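Local structure of esterase LipW (Mycobacterium marinum, 3QH4) at residues 205-219 with 253-265. The protein is an esterase of the alpha/beta hydrolase fold that probably hydrolyses ester bonds in a narrow range of substrates. Numbering follows the deposited sequence.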
loop_
_atom_site.group_PDB
_atom_site.type_symbol
_atom_site.label_atom_id
_atom_site.label_comp_id
_atom_site.label_asym_id
_atom_site.label_seq_id
_atom_site.Cartn_x
_atom_site.Cartn_y
_atom_site.Cartn_z
ATOM N N ARG A 205 -1.894 -11.623 -14.624
ATOM C CA ARG A 205 -0.812 -10.755 -15.103
ATOM C C ARG A 205 -0.700 -10.749 -16.624
ATOM O O ARG A 205 -0.495 -9.688 -17.234
ATOM C CB ARG A 205 0.558 -11.098 -14.479
ATOM C CG ARG A 205 1.569 -10.057 -14.959
ATOM C CD ARG A 205 3.020 -10.392 -14.749
ATOM N NE ARG A 205 3.342 -10.556 -13.330
ATOM C CZ ARG A 205 4.594 -10.721 -12.899
ATOM N NH1 ARG A 205 4.823 -10.870 -11.605
ATOM N NH2 ARG A 205 5.617 -10.710 -13.775
ATOM N N SER A 206 -0.838 -11.927 -17.235
ATOM C CA SER A 206 -0.812 -12.053 -18.700
ATOM C C SER A 206 -2.085 -11.497 -19.330
ATOM O O SER A 206 -2.049 -10.778 -20.336
ATOM C CB SER A 206 -0.576 -13.524 -19.083
ATOM O OG SER A 206 0.627 -14.018 -18.442
ATOM N N GLU A 207 -3.238 -11.819 -18.746
ATOM C CA GLU A 207 -4.493 -11.322 -19.287
ATOM C C GLU A 207 -4.498 -9.794 -19.298
ATOM O O GLU A 207 -4.927 -9.154 -20.284
ATOM C CB GLU A 207 -5.652 -11.805 -18.423
ATOM C CG GLU A 207 -6.993 -11.297 -18.942
ATOM C CD GLU A 207 -8.187 -11.831 -18.189
ATOM O OE1 GLU A 207 -8.028 -12.382 -17.084
ATOM O OE2 GLU A 207 -9.319 -11.609 -18.698
ATOM N N PHE A 208 -4.050 -9.205 -18.185
ATOM C CA PHE A 208 -4.020 -7.775 -18.049
ATOM C C PHE A 208 -2.613 -7.220 -18.295
ATOM O O PHE A 208 -2.125 -6.365 -17.553
ATOM C CB PHE A 208 -4.592 -7.369 -16.690
ATOM C CG PHE A 208 -5.993 -7.865 -16.468
ATOM C CD1 PHE A 208 -6.973 -7.674 -17.440
ATOM C CD2 PHE A 208 -6.319 -8.556 -15.306
ATOM C CE1 PHE A 208 -8.289 -8.153 -17.245
ATOM C CE2 PHE A 208 -7.615 -9.023 -15.086
ATOM C CZ PHE A 208 -8.601 -8.834 -16.062
ATOM N N ARG A 209 -1.985 -7.700 -19.375
ATOM C CA ARG A 209 -0.673 -7.254 -19.771
ATOM C C ARG A 209 -0.711 -5.778 -20.112
ATOM O O ARG A 209 0.344 -5.140 -20.137
ATOM C CB ARG A 209 -0.155 -8.043 -21.000
ATOM C CG ARG A 209 -1.074 -7.959 -22.250
ATOM C CD ARG A 209 -0.629 -8.904 -23.383
ATOM N NE ARG A 209 -0.981 -10.302 -23.068
ATOM C CZ ARG A 209 -0.856 -11.337 -23.913
ATOM N NH1 ARG A 209 -0.341 -11.180 -25.138
ATOM N NH2 ARG A 209 -1.260 -12.535 -23.527
ATOM N N ALA A 210 -1.904 -5.224 -20.377
ATOM C CA ALA A 210 -1.936 -3.850 -20.972
ATOM C C ALA A 210 -3.130 -3.007 -20.577
ATOM O O ALA A 210 -3.551 -2.081 -21.288
ATOM C CB ALA A 210 -1.794 -3.941 -22.504
ATOM N N THR A 211 -3.660 -3.322 -19.412
ATOM C CA THR A 211 -4.701 -2.500 -18.815
ATOM C C THR A 211 -4.201 -1.075 -18.521
ATOM O O THR A 211 -2.984 -0.838 -18.347
ATOM C CB THR A 211 -5.172 -3.157 -17.483
ATOM O OG1 THR A 211 -4.036 -3.645 -16.747
ATOM C CG2 THR A 211 -6.108 -4.314 -17.785
ATOM N N PRO A 212 -5.139 -0.113 -18.412
ATOM C CA PRO A 212 -4.734 1.227 -17.996
ATOM C C PRO A 212 -4.222 1.261 -16.543
ATOM O O PRO A 212 -4.490 0.337 -15.775
ATOM C CB PRO A 212 -6.026 2.033 -18.107
ATOM C CG PRO A 212 -7.133 1.023 -17.852
ATOM C CD PRO A 212 -6.604 -0.310 -18.377
ATOM N N ALA A 213 -3.474 2.318 -16.221
ATOM C CA ALA A 213 -3.000 2.659 -14.855
ATOM C C ALA A 213 -1.842 1.794 -14.363
ATOM O O ALA A 213 -0.789 2.320 -13.993
ATOM C CB ALA A 213 -4.165 2.718 -13.835
ATOM N N PHE A 214 -2.030 0.477 -14.384
ATOM C CA PHE A 214 -0.930 -0.456 -14.170
ATOM C C PHE A 214 -1.277 -1.740 -14.886
ATOM O O PHE A 214 -2.455 -2.085 -15.049
ATOM C CB PHE A 214 -0.669 -0.746 -12.681
ATOM C CG PHE A 214 0.809 -0.920 -12.368
ATOM C CD1 PHE A 214 1.629 0.203 -12.201
ATOM C CD2 PHE A 214 1.364 -2.194 -12.269
ATOM C CE1 PHE A 214 3.016 0.047 -11.926
ATOM C CE2 PHE A 214 2.729 -2.380 -11.988
ATOM C CZ PHE A 214 3.559 -1.270 -11.833
ATOM N N ASP A 215 -0.247 -2.465 -15.310
ATOM C CA ASP A 215 -0.479 -3.653 -16.110
ATOM C C ASP A 215 0.610 -4.668 -15.872
ATOM O O ASP A 215 1.543 -4.427 -15.072
ATOM C CB ASP A 215 -0.676 -3.288 -17.615
ATOM C CG ASP A 215 0.563 -2.665 -18.251
ATOM O OD1 ASP A 215 1.677 -3.151 -17.959
ATOM O OD2 ASP A 215 0.442 -1.725 -19.097
ATOM N N GLY A 216 0.456 -5.824 -16.527
ATOM C CA GLY A 216 1.333 -6.966 -16.320
ATOM C C GLY A 216 2.751 -6.725 -16.835
ATOM O O GLY A 216 3.743 -7.264 -16.287
ATOM N N GLU A 217 2.853 -5.957 -17.911
ATOM C CA GLU A 217 4.184 -5.634 -18.419
ATOM C C GLU A 217 4.937 -4.729 -17.447
ATOM O O GLU A 217 6.122 -4.979 -17.153
ATOM C CB GLU A 217 4.101 -5.078 -19.832
ATOM C CG GLU A 217 3.589 -6.153 -20.754
ATOM C CD GLU A 217 3.472 -5.733 -22.200
ATOM O OE1 GLU A 217 4.025 -4.682 -22.593
ATOM O OE2 GLU A 217 2.819 -6.490 -22.948
ATOM N N ALA A 218 4.263 -3.712 -16.922
ATOM C CA ALA A 218 4.859 -2.880 -15.877
ATOM C C ALA A 218 5.216 -3.702 -14.635
ATOM O O ALA A 218 6.212 -3.427 -13.986
ATOM C CB ALA A 218 3.919 -1.722 -15.496
ATOM N N ALA A 219 4.403 -4.706 -14.306
ATOM C CA ALA A 219 4.660 -5.491 -13.103
ATOM C C ALA A 219 5.989 -6.259 -13.249
ATOM O O ALA A 219 6.779 -6.361 -12.286
ATOM C CB ALA A 219 3.480 -6.416 -12.820
ATOM N N THR A 253 -7.873 -6.477 -0.436
ATOM C CA THR A 253 -8.846 -5.980 -1.395
ATOM C C THR A 253 -8.188 -5.835 -2.772
ATOM O O THR A 253 -6.955 -5.681 -2.862
ATOM C CB THR A 253 -9.378 -4.597 -0.934
ATOM O OG1 THR A 253 -8.275 -3.726 -0.618
ATOM C CG2 THR A 253 -10.281 -4.735 0.301
ATOM N N CYS A 254 -8.980 -5.915 -3.850
ATOM C CA CYS A 254 -8.418 -5.674 -5.185
ATOM C C CYS A 254 -9.531 -5.474 -6.193
ATOM O O CYS A 254 -10.594 -6.075 -6.047
ATOM C CB CYS A 254 -7.583 -6.897 -5.602
ATOM S SG CYS A 254 -6.421 -6.529 -6.942
ATOM N N GLY A 255 -9.300 -4.616 -7.197
ATOM C CA GLY A 255 -10.227 -4.511 -8.343
ATOM C C GLY A 255 -10.063 -5.749 -9.214
ATOM O O GLY A 255 -9.006 -6.353 -9.222
ATOM N N GLU A 256 -11.103 -6.117 -9.964
ATOM C CA GLU A 256 -11.026 -7.345 -10.766
ATOM C C GLU A 256 -10.226 -7.167 -12.044
ATOM O O GLU A 256 -9.730 -8.157 -12.598
ATOM C CB GLU A 256 -12.414 -7.904 -11.097
ATOM C CG GLU A 256 -13.221 -6.991 -11.998
ATOM C CD GLU A 256 -14.497 -7.623 -12.538
ATOM O OE1 GLU A 256 -14.592 -8.870 -12.552
ATOM O OE2 GLU A 256 -15.396 -6.861 -12.965
ATOM N N ILE A 257 -10.103 -5.929 -12.519
ATOM C CA ILE A 257 -9.410 -5.692 -13.811
ATOM C C ILE A 257 -8.012 -5.194 -13.490
ATOM O O ILE A 257 -7.631 -4.060 -13.794
ATOM C CB ILE A 257 -10.226 -4.723 -14.760
ATOM C CG1 ILE A 257 -11.694 -5.162 -14.891
ATOM C CG2 ILE A 257 -9.574 -4.569 -16.185
ATOM C CD1 ILE A 257 -11.871 -6.612 -15.369
ATOM N N ASP A 258 -7.224 -6.102 -12.927
ATOM C CA ASP A 258 -5.970 -5.708 -12.274
ATOM C C ASP A 258 -5.030 -6.904 -12.425
ATOM O O ASP A 258 -5.389 -8.028 -12.034
ATOM C CB ASP A 258 -6.266 -5.399 -10.798
ATOM C CG ASP A 258 -5.028 -4.890 -10.021
ATOM O OD1 ASP A 258 -3.888 -5.285 -10.336
ATOM O OD2 ASP A 258 -5.207 -4.114 -9.049
ATOM N N PRO A 259 -3.834 -6.682 -12.985
ATOM C CA PRO A 259 -2.905 -7.809 -13.093
ATOM C C PRO A 259 -2.609 -8.512 -11.763
ATOM O O PRO A 259 -2.293 -9.700 -11.791
ATOM C CB PRO A 259 -1.637 -7.163 -13.699
ATOM C CG PRO A 259 -1.690 -5.706 -13.158
ATOM C CD PRO A 259 -3.186 -5.396 -13.337
ATOM N N PHE A 260 -2.720 -7.819 -10.621
ATOM C CA PHE A 260 -2.406 -8.433 -9.325
ATOM C C PHE A 260 -3.576 -9.224 -8.743
ATOM O O PHE A 260 -3.448 -9.819 -7.693
ATOM C CB PHE A 260 -1.931 -7.364 -8.344
ATOM C CG PHE A 260 -0.753 -6.598 -8.868
ATOM C CD1 PHE A 260 0.467 -7.244 -9.088
ATOM C CD2 PHE A 260 -0.879 -5.263 -9.185
ATOM C CE1 PHE A 260 1.564 -6.507 -9.651
ATOM C CE2 PHE A 260 0.189 -4.550 -9.725
ATOM C CZ PHE A 260 1.396 -5.167 -9.949
ATOM N N ARG A 261 -4.688 -9.285 -9.466
ATOM C CA ARG A 261 -5.871 -9.939 -8.902
ATOM C C ARG A 261 -5.604 -11.393 -8.520
ATOM O O ARG A 261 -5.996 -11.838 -7.447
ATOM C CB ARG A 261 -7.026 -9.890 -9.917
ATOM C CG ARG A 261 -8.256 -10.691 -9.442
ATOM C CD ARG A 261 -9.167 -10.924 -10.624
ATOM N NE ARG A 261 -8.675 -11.926 -11.574
ATOM C CZ ARG A 261 -9.049 -11.945 -12.846
ATOM N NH1 ARG A 261 -9.825 -10.973 -13.326
ATOM N NH2 ARG A 261 -8.638 -12.912 -13.657
ATOM N N ASP A 262 -4.993 -12.170 -9.414
ATOM C CA ASP A 262 -4.853 -13.607 -9.076
ATOM C C ASP A 262 -3.906 -13.869 -7.911
ATOM O O ASP A 262 -4.143 -14.762 -7.086
ATOM C CB ASP A 262 -4.406 -14.412 -10.306
ATOM C CG ASP A 262 -5.514 -14.539 -11.352
ATOM O OD1 ASP A 262 -6.637 -14.004 -11.157
ATOM O OD2 ASP A 262 -5.240 -15.158 -12.396
ATOM N N GLU A 263 -2.828 -13.097 -7.827
ATOM C CA GLU A 263 -1.927 -13.341 -6.671
ATOM C C GLU A 263 -2.622 -12.934 -5.364
ATOM O O GLU A 263 -2.393 -13.526 -4.324
ATOM C CB GLU A 263 -0.564 -12.679 -6.879
ATOM C CG GLU A 263 -0.551 -11.161 -6.866
ATOM C CD GLU A 263 0.595 -10.624 -7.692
ATOM O OE1 GLU A 263 1.472 -9.970 -7.101
ATOM O OE2 GLU A 263 0.631 -10.903 -8.921
ATOM N N VAL A 264 -3.523 -11.953 -5.454
ATOM C CA VAL A 264 -4.331 -11.566 -4.298
ATOM C C VAL A 264 -5.227 -12.725 -3.873
ATOM O O VAL A 264 -5.263 -13.092 -2.703
ATOM C CB VAL A 264 -5.184 -10.311 -4.591
ATOM C CG1 VAL A 264 -6.310 -10.164 -3.544
ATOM C CG2 VAL A 264 -4.308 -9.100 -4.564
ATOM N N LEU A 265 -5.945 -13.294 -4.831
ATOM C CA LEU A 265 -6.798 -14.431 -4.536
ATOM C C LEU A 265 -6.003 -15.637 -3.988
ATOM O O LEU A 265 -6.452 -16.288 -3.045
ATOM C CB LEU A 265 -7.595 -14.820 -5.784
ATOM C CG LEU A 265 -8.645 -13.816 -6.239
ATOM C CD1 LEU A 265 -9.202 -14.218 -7.619
ATOM C CD2 LEU A 265 -9.788 -13.735 -5.186
HETATM O O HOH W 1 3.383 -9.163 -8.984
HETATM O O HOH W 2 2.437 -11.987 -10.801
HETATM O O HOH W 3 1.408 -9.425 -11.606
HETATM O O HOH W 4 -10.603 -11.686 -15.961
HETATM O O HOH W 5 -5.254 -2.447 -13.750
#
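Phe208 and Pro259 bury more surface than any other residue of the contact. The flat ring of Phe208, carried over to the backbone of 256-258 by a CG anti to its own carbonyl carbon (chi1 -57°), lies with one face under Ile257 CA, a CH-pi contact of 4.2 Å from that atom to the ring centroid. Glu207 CG covers the other face. Compact Pro259 fits between the chain at Arg205 and that at Phe214-Gly216, where a helix begins, its CG 3.7 Å from Asp215 C. Next along the chain, Phe260 meets Phe214 obliquely, CE2 to CD2 at 3.7 Å, and its CE1 touches the small methyl of Ala219.

Arg261, bent at chi3 (74°), turns a guanidinium face to the edge of the Phe208 ring, NH1 to CE2 3.4 Å, planes 81° apart. The same NH1 donates to Glu256 O, while NH2 makes a long salt bridge, 3.5 Å, to Glu207 OE1, whose carboxylate has Arg14 as stronger partner; NE meets Asp262 OD1 in the guanidinium plane at 2.9 Å. Waters bridge Arg205 NE and NH1 to the Glu263 carboxylate, Glu207 OE1 to Arg261 NH1, and Phe214 O to Ile257 O.

Asp258 OD1 accepts from Phe260 N at 2.8 Å, from above the carboxylate plane, and OD2 bonds His288 ND1, consistent with the acid of a Ser166-His288-Asp258 triad. Apolar packing, water bridges and one long ion pair thus join 205-219 to the turn that carries Asp258.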